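C alpha-dehydrogenase (Sphingobium sp. SYK-6, PDB 4YAC) binds NADH and probably works as an NAD-dependent short-chain alcohol dehydrogenase in the lignin beta-aryl ether cleavage pathway. Local coordinates at residues G21-L26 / M32-A37; A73-A78 / G83-L88; P128-R133 / G137-T142. One frame throughout, in Å; residues are numbered along the deposited sequence.

All three contacts bring a helix against the sheet or, in contact 2, against the segment leading into one of its strands; they are largely buried, with some exposed residues at their margins. Contact 1 is the most extensive across its segments and combines apolar packing with one backbone hydrogen bond. Contact 2 has the same mix on a smaller scale, with its hydrogen bond at the turn after the helix, whereas contact 3 has no hydrogen bond between its segments and depends on one methionine. Contacts 2 and 3 are close neighbours: strands 87-90 and 137-142 lie side by side, and salt bridges join them. Leu87 brings contact 2 against Leu26 and Met32 of contact 1.

Contact 1. Residues G21-L26 / M32-A37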
# COMPACT_ATOMS: atom_id res chain seq x y z
N GLY A 21 22.75 1.74 -10.73
CA GLY A 21 23.06 0.37 -11.07
C GLY A 21 22.20 -0.12 -12.22
O GLY A 21 22.67 -0.81 -13.12
N GLN A 22 20.92 0.26 -12.19
CA GLN A 22 20.01 -0.09 -13.28
C GLN A 22 20.44 0.60 -14.57
O GLN A 22 20.52 -0.03 -15.62
CB GLN A 22 18.57 0.28 -12.90
CG GLN A 22 18.03 -0.58 -11.76
CD GLN A 22 16.65 -0.14 -11.27
OE1 GLN A 22 16.10 0.85 -11.74
NE2 GLN A 22 16.11 -0.89 -10.32
N ALA A 23 20.74 1.89 -14.47
CA ALA A 23 21.17 2.67 -15.63
C ALA A 23 22.42 2.08 -16.29
O ALA A 23 22.49 1.97 -17.52
CB ALA A 23 21.43 4.12 -15.22
N LYS A 24 23.40 1.70 -15.47
CA LYS A 24 24.65 1.16 -15.99
C LYS A 24 24.41 -0.11 -16.81
O LYS A 24 24.93 -0.25 -17.92
CB LYS A 24 25.62 0.84 -14.85
CG LYS A 24 26.28 2.05 -14.22
CD LYS A 24 27.26 1.63 -13.14
CE LYS A 24 27.91 2.82 -12.46
NZ LYS A 24 28.84 2.41 -11.37
N VAL A 25 23.64 -1.02 -16.24
CA VAL A 25 23.36 -2.30 -16.89
C VAL A 25 22.56 -2.10 -18.17
O VAL A 25 22.82 -2.75 -19.18
CB VAL A 25 22.59 -3.25 -15.94
CG1 VAL A 25 22.13 -4.51 -16.68
CG2 VAL A 25 23.47 -3.63 -14.76
N LEU A 26 21.59 -1.19 -18.14
CA LEU A 26 20.76 -0.95 -19.32
C LEU A 26 21.56 -0.27 -20.43
O LEU A 26 21.41 -0.61 -21.61
CB LEU A 26 19.53 -0.12 -18.94
CG LEU A 26 18.55 -0.81 -17.98
CD1 LEU A 26 17.50 0.17 -17.49
CD2 LEU A 26 17.90 -2.01 -18.63
N MET A 32 20.82 0.02 -24.30
CA MET A 32 19.70 0.94 -24.43
C MET A 32 20.21 2.37 -24.44
O MET A 32 21.30 2.66 -23.95
CB MET A 32 18.69 0.76 -23.30
CG MET A 32 18.13 -0.64 -23.18
SD MET A 32 16.72 -0.73 -22.07
CE MET A 32 15.47 0.11 -23.05
N LYS A 33 19.41 3.27 -25.01
CA LYS A 33 19.62 4.70 -24.84
C LYS A 33 18.96 5.08 -23.53
O LYS A 33 17.75 4.95 -23.39
CB LYS A 33 19.03 5.49 -26.00
CG LYS A 33 19.59 5.10 -27.37
CD LYS A 33 18.82 5.76 -28.49
CE LYS A 33 19.35 5.34 -29.86
NZ LYS A 33 18.58 5.95 -30.97
N VAL A 34 19.76 5.52 -22.57
CA VAL A 34 19.26 5.73 -21.22
C VAL A 34 19.26 7.19 -20.80
O VAL A 34 20.28 7.87 -20.88
CB VAL A 34 20.10 4.95 -20.20
CG1 VAL A 34 19.53 5.13 -18.78
CG2 VAL A 34 20.15 3.48 -20.57
N VAL A 35 18.10 7.66 -20.34
CA VAL A 35 17.99 8.95 -19.68
C VAL A 35 18.02 8.72 -18.18
O VAL A 35 17.20 7.97 -17.66
CB VAL A 35 16.69 9.69 -20.07
CG1 VAL A 35 16.60 11.03 -19.33
CG2 VAL A 35 16.62 9.90 -21.58
N ILE A 36 18.97 9.34 -17.49
CA ILE A 36 18.98 9.29 -16.03
C ILE A 36 18.42 10.60 -15.51
O ILE A 36 18.88 11.67 -15.89
CB ILE A 36 20.39 9.01 -15.45
CG1 ILE A 36 21.45 9.99 -15.99
CG2 ILE A 36 20.80 7.58 -15.76
CD1 ILE A 36 22.81 9.85 -15.33
N ALA A 37 17.39 10.48 -14.68
CA ALA A 37 16.68 11.63 -14.14
C ALA A 37 16.88 11.68 -12.63
O ALA A 37 16.56 10.72 -11.94
CB ALA A 37 15.21 11.55 -14.48
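Ala23 CB and Ile36 CG2 meet at 3.6 Å, the closest apolar approach between helix residues 21-26 and strand residues 32-37. One helical turn further on, Leu26 CB rests 4.0 Å from Val34 CG2. Val34 uses both branches: CG1, anti to its own backbone N (chi1 -178°), turns to the methyl of Ala23, while CG2 reaches Leu26. Beyond that, the side chains of Leu26 and Met32 run side by side in the same direction, with Leu26 CD2 3.9 Å from Met32 SD. The one polar link is at the same end, where Met32 N donates to Leu26 O over 2.8 Å with an N-H...O angle of 164°. The first carbons of the Met32 side chain also rest against that oxygen, CB being 3.5 Å from Leu26 O.

Here the chain turns from helix 17-28 back into the sheet, within the beta-alpha-beta unit formed by strand 8-12, the helix and strand 33-38, the opening unit of the Rossmann fold. The short axes run nearly antiparallel, 163° apart, and approach to 8.7 Å. The strand then leads to Asp38, which lines the NADH pocket.

Packing between the two segments gives way on the outward faces. Lys24 and Lys33 both start away from the opposing segment and are partly exposed; Lys24 makes a cation-pi contact with Tyr50, and Lys33 lies along Phe82. Deeper in, the Leu26 and Met32 side chains continue onto Leu87 of strand 87-90, and Ile36 packs against Leu44, Ala47 and Met48 of helix 41-51.

Contact 2. Residues A73-A78 / G83-L88; sequences AAVDEA and GPVDLL
Val85 reaches back toward helix residues 73-78 through one of its two methyls. The bond from CA to CB is directed at the helix, but Val85 CB stays 5.4 Å from Val75 CG1. Val85 CG2, set beside the backbone N by a chi1 of 178°, settles between two helix residues one turn apart, 4.4 Å from Val75 CG1 and 4.5 Å from Ala78 CB. The other methyl, Val85 CG1, stands 6.4 Å from Val75 CG1. These are loose van der Waals contacts, and Phe10 of strand 8-12 completes the packing by touching Val75, Ala78 and Val85 alike.

The contact belongs to the long crossover of the Rossmann fold: helix 68-81 carries the chain from strand 57-62 past strands 33-38 and 8-12 into strand 87-90. Where the helix gives out, Gly83 N donates to Ala78 O at 3.2 Å, with an N-H...O angle of 159°. The donor sits five residues beyond the acceptor, not the usual four. Gly83 is the first residue to leave helical angles, and with no side chain it avoids the clash a CB would have with the preceding carbonyl oxygen and Pro84 CD. Pro84 follows, its ring against Arg133 of helix 105-133.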
# COMPACT_ATOMS: atom_id res chain seq x y z
N ALA A 73 8.11 17.89 -18.95
CA ALA A 73 9.15 18.54 -19.74
C ALA A 73 10.35 17.62 -19.91
O ALA A 73 10.97 17.58 -20.97
CB ALA A 73 9.57 19.85 -19.08
N ALA A 74 10.68 16.88 -18.85
CA ALA A 74 11.83 15.98 -18.87
C ALA A 74 11.60 14.82 -19.82
O ALA A 74 12.53 14.37 -20.50
CB ALA A 74 12.13 15.47 -17.47
N VAL A 75 10.37 14.32 -19.88
CA VAL A 75 10.05 13.24 -20.80
C VAL A 75 10.03 13.77 -22.23
O VAL A 75 10.46 13.08 -23.15
CB VAL A 75 8.72 12.57 -20.44
CG1 VAL A 75 8.31 11.56 -21.49
CG2 VAL A 75 8.84 11.87 -19.09
N ASP A 76 9.53 14.99 -22.43
CA ASP A 76 9.62 15.64 -23.74
C ASP A 76 11.06 15.67 -24.21
O ASP A 76 11.37 15.33 -25.35
CB ASP A 76 9.09 17.07 -23.69
CG ASP A 76 7.59 17.15 -23.68
OD1 ASP A 76 6.90 16.11 -23.63
OD2 ASP A 76 7.10 18.30 -23.73
N GLU A 77 11.94 16.09 -23.30
CA GLU A 77 13.37 16.18 -23.57
C GLU A 77 13.93 14.82 -23.98
O GLU A 77 14.71 14.71 -24.93
CB GLU A 77 14.11 16.72 -22.34
CG GLU A 77 15.58 16.99 -22.58
CD GLU A 77 16.26 17.60 -21.36
OE1 GLU A 77 15.73 18.58 -20.80
OE2 GLU A 77 17.33 17.09 -20.96
N ALA A 78 13.52 13.77 -23.27
CA ALA A 78 13.92 12.41 -23.60
C ALA A 78 13.54 12.07 -25.04
O ALA A 78 14.31 11.45 -25.77
CB ALA A 78 13.30 11.43 -22.63
N GLY A 83 14.15 9.50 -28.26
CA GLY A 83 12.90 9.05 -28.85
C GLY A 83 11.94 8.64 -27.75
O GLY A 83 12.24 8.82 -26.57
N PRO A 84 10.77 8.09 -28.12
CA PRO A 84 9.77 7.75 -27.10
C PRO A 84 10.29 6.74 -26.09
O PRO A 84 11.04 5.85 -26.45
CB PRO A 84 8.61 7.15 -27.92
CG PRO A 84 8.84 7.61 -29.33
CD PRO A 84 10.33 7.72 -29.48
N VAL A 85 9.89 6.90 -24.83
CA VAL A 85 10.33 6.00 -23.78
C VAL A 85 9.74 4.61 -23.97
O VAL A 85 8.52 4.46 -24.10
CB VAL A 85 9.94 6.53 -22.38
CG1 VAL A 85 10.38 5.55 -21.29
CG2 VAL A 85 10.57 7.89 -22.15
N ASP A 86 10.60 3.61 -23.98
CA ASP A 86 10.17 2.22 -24.09
C ASP A 86 10.09 1.57 -22.72
O ASP A 86 9.20 0.77 -22.45
CB ASP A 86 11.13 1.43 -24.98
CG ASP A 86 11.11 1.90 -26.43
OD1 ASP A 86 10.09 1.69 -27.11
OD2 ASP A 86 12.13 2.47 -26.88
N LEU A 87 11.05 1.91 -21.86
CA LEU A 87 11.15 1.34 -20.52
C LEU A 87 11.21 2.45 -19.49
O LEU A 87 12.11 3.29 -19.54
CB LEU A 87 12.38 0.44 -20.41
CG LEU A 87 12.78 -0.08 -19.01
CD1 LEU A 87 11.68 -0.92 -18.41
CD2 LEU A 87 14.07 -0.87 -19.11
N LEU A 88 10.25 2.47 -18.57
CA LEU A 88 10.25 3.42 -17.47
C LEU A 88 10.63 2.71 -16.18
O LEU A 88 9.97 1.74 -15.79
CB LEU A 88 8.88 4.09 -17.33
CG LEU A 88 8.70 4.96 -16.09
CD1 LEU A 88 9.61 6.18 -16.14
CD2 LEU A 88 7.25 5.38 -15.93

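Contact 3. Residues P128-R133 / G137-T142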
# COMPACT_ATOMS: atom_id res chain seq x y z
N PRO A 128 0.50 6.90 -20.65
CA PRO A 128 -0.43 7.31 -21.71
C PRO A 128 0.24 7.56 -23.06
O PRO A 128 -0.40 7.40 -24.10
CB PRO A 128 -1.04 8.60 -21.15
CG PRO A 128 -0.94 8.45 -19.67
CD PRO A 128 0.36 7.74 -19.44
N ARG A 129 1.51 7.96 -23.05
CA ARG A 129 2.25 8.14 -24.29
C ARG A 129 2.55 6.79 -24.93
O ARG A 129 2.49 6.65 -26.15
CB ARG A 129 3.55 8.91 -24.04
CG ARG A 129 3.36 10.25 -23.34
CD ARG A 129 4.67 11.00 -23.24
NE ARG A 129 4.56 12.22 -22.44
CZ ARG A 129 5.31 13.31 -22.62
NH1 ARG A 129 6.23 13.35 -23.57
NH2 ARG A 129 5.13 14.36 -21.83
N MET A 130 2.88 5.81 -24.10
CA MET A 130 3.11 4.45 -24.58
C MET A 130 1.88 3.91 -25.30
O MET A 130 1.98 3.36 -26.39
CB MET A 130 3.49 3.52 -23.43
CG MET A 130 4.90 3.68 -22.91
SD MET A 130 5.14 2.69 -21.43
CE MET A 130 6.91 2.86 -21.18
N ILE A 131 0.73 4.05 -24.66
CA ILE A 131 -0.53 3.55 -25.20
C ILE A 131 -0.83 4.24 -26.53
O ILE A 131 -1.18 3.58 -27.52
CB ILE A 131 -1.69 3.76 -24.20
CG1 ILE A 131 -1.52 2.81 -23.01
CG2 ILE A 131 -3.05 3.52 -24.86
CD1 ILE A 131 -2.42 3.10 -21.84
N GLU A 132 -0.68 5.55 -26.55
CA GLU A 132 -0.97 6.36 -27.73
C GLU A 132 -0.09 5.95 -28.92
O GLU A 132 -0.54 5.96 -30.07
CB GLU A 132 -0.78 7.84 -27.40
CG GLU A 132 -0.71 8.78 -28.59
CD GLU A 132 -0.53 10.23 -28.18
OE1 GLU A 132 -0.35 10.48 -26.96
OE2 GLU A 132 -0.56 11.11 -29.06
N ARG A 133 1.15 5.59 -28.63
CA ARG A 133 2.12 5.22 -29.66
C ARG A 133 1.83 3.83 -30.23
O ARG A 133 2.04 3.58 -31.42
CB ARG A 133 3.53 5.29 -29.10
CG ARG A 133 4.63 4.84 -30.04
CD ARG A 133 5.96 4.82 -29.31
NE ARG A 133 7.04 4.28 -30.13
CZ ARG A 133 8.13 3.69 -29.65
NH1 ARG A 133 8.29 3.56 -28.34
NH2 ARG A 133 9.06 3.24 -30.47
N GLY A 137 5.62 -1.40 -24.48
CA GLY A 137 6.52 -0.76 -23.54
C GLY A 137 6.68 -1.61 -22.30
O GLY A 137 6.24 -2.75 -22.24
N HIS A 138 7.34 -1.04 -21.29
CA HIS A 138 7.52 -1.74 -20.03
C HIS A 138 7.65 -0.74 -18.90
O HIS A 138 8.24 0.32 -19.05
CB HIS A 138 8.76 -2.63 -20.10
CG HIS A 138 8.78 -3.70 -19.06
ND1 HIS A 138 8.31 -4.98 -19.30
CD2 HIS A 138 9.20 -3.69 -17.78
CE1 HIS A 138 8.45 -5.71 -18.21
NE2 HIS A 138 8.99 -4.95 -17.27
N ILE A 139 7.06 -1.09 -17.76
CA ILE A 139 7.10 -0.24 -16.58
C ILE A 139 7.65 -1.02 -15.39
O ILE A 139 7.11 -2.06 -15.01
CB ILE A 139 5.71 0.31 -16.23
CG1 ILE A 139 5.16 1.14 -17.39
CG2 ILE A 139 5.77 1.17 -14.97
CD1 ILE A 139 3.68 1.43 -17.30
N LEU A 140 8.75 -0.52 -14.83
CA LEU A 140 9.33 -1.06 -13.61
C LEU A 140 9.04 -0.13 -12.46
O LEU A 140 9.22 1.09 -12.58
CB LEU A 140 10.84 -1.26 -13.75
CG LEU A 140 11.63 -1.55 -12.47
CD1 LEU A 140 11.36 -2.96 -11.96
CD2 LEU A 140 13.12 -1.32 -12.68
N ILE A 141 8.58 -0.71 -11.36
CA ILE A 141 8.46 0.00 -10.10
C ILE A 141 9.37 -0.69 -9.11
O ILE A 141 9.28 -1.90 -8.91
CB ILE A 141 7.00 0.03 -9.59
CG1 ILE A 141 6.17 0.99 -10.44
CG2 ILE A 141 6.95 0.47 -8.12
CD1 ILE A 141 4.67 0.88 -10.21
N THR A 142 10.28 0.08 -8.51
CA THR A 142 11.15 -0.42 -7.46
C THR A 142 10.56 -0.04 -6.11
O THR A 142 10.57 1.13 -5.73
CB THR A 142 12.58 0.13 -7.57
OG1 THR A 142 13.10 -0.15 -8.88
CG2 THR A 142 13.49 -0.49 -6.52
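Met130 makes all the close contacts between helix residues 128-133 and strand residues 137-142, and they are of two kinds. The first is apolar packing by the sulfur: SD lies 4.3 Å from Ile139 CG1 and also 4.3 Å from Gly137 CA. Gly137 presents bare backbone on the side facing the helix, and the thioether occupies that place. The second kind is a methyl against the peptide backbone. Met130 CE approaches His138 O at 3.6 Å and His138 N at 3.9 Å, with no hydrogen bond across the segments. A chain extended beyond CG (chi2 173°, chi3 172°) gives the methyl the length to get there.

The polar ends of His138, Arg129 and Arg133 have partners outside the two segments. His138, whose side chain starts away from the helix, hydrogen-bonds through NE2 to Ser183 OG. Arg129 NH1 forms salt bridges with Asp76 and Glu79, and Arg133 NH1 forms one with Asp86, tying this helix end to the preceding crossover.

After the end of the long helix 105-133 the chain reverses into strand 137-142, the axes of the two short segments being 165° apart, close to antiparallel. The strand is flanked by 87-90 and 180-185; Ile180 of the latter touches Met130 and Ile139, helix 155-174 packs on Ile141, and Glu101 of the second subunit touches Pro128 and Ile131.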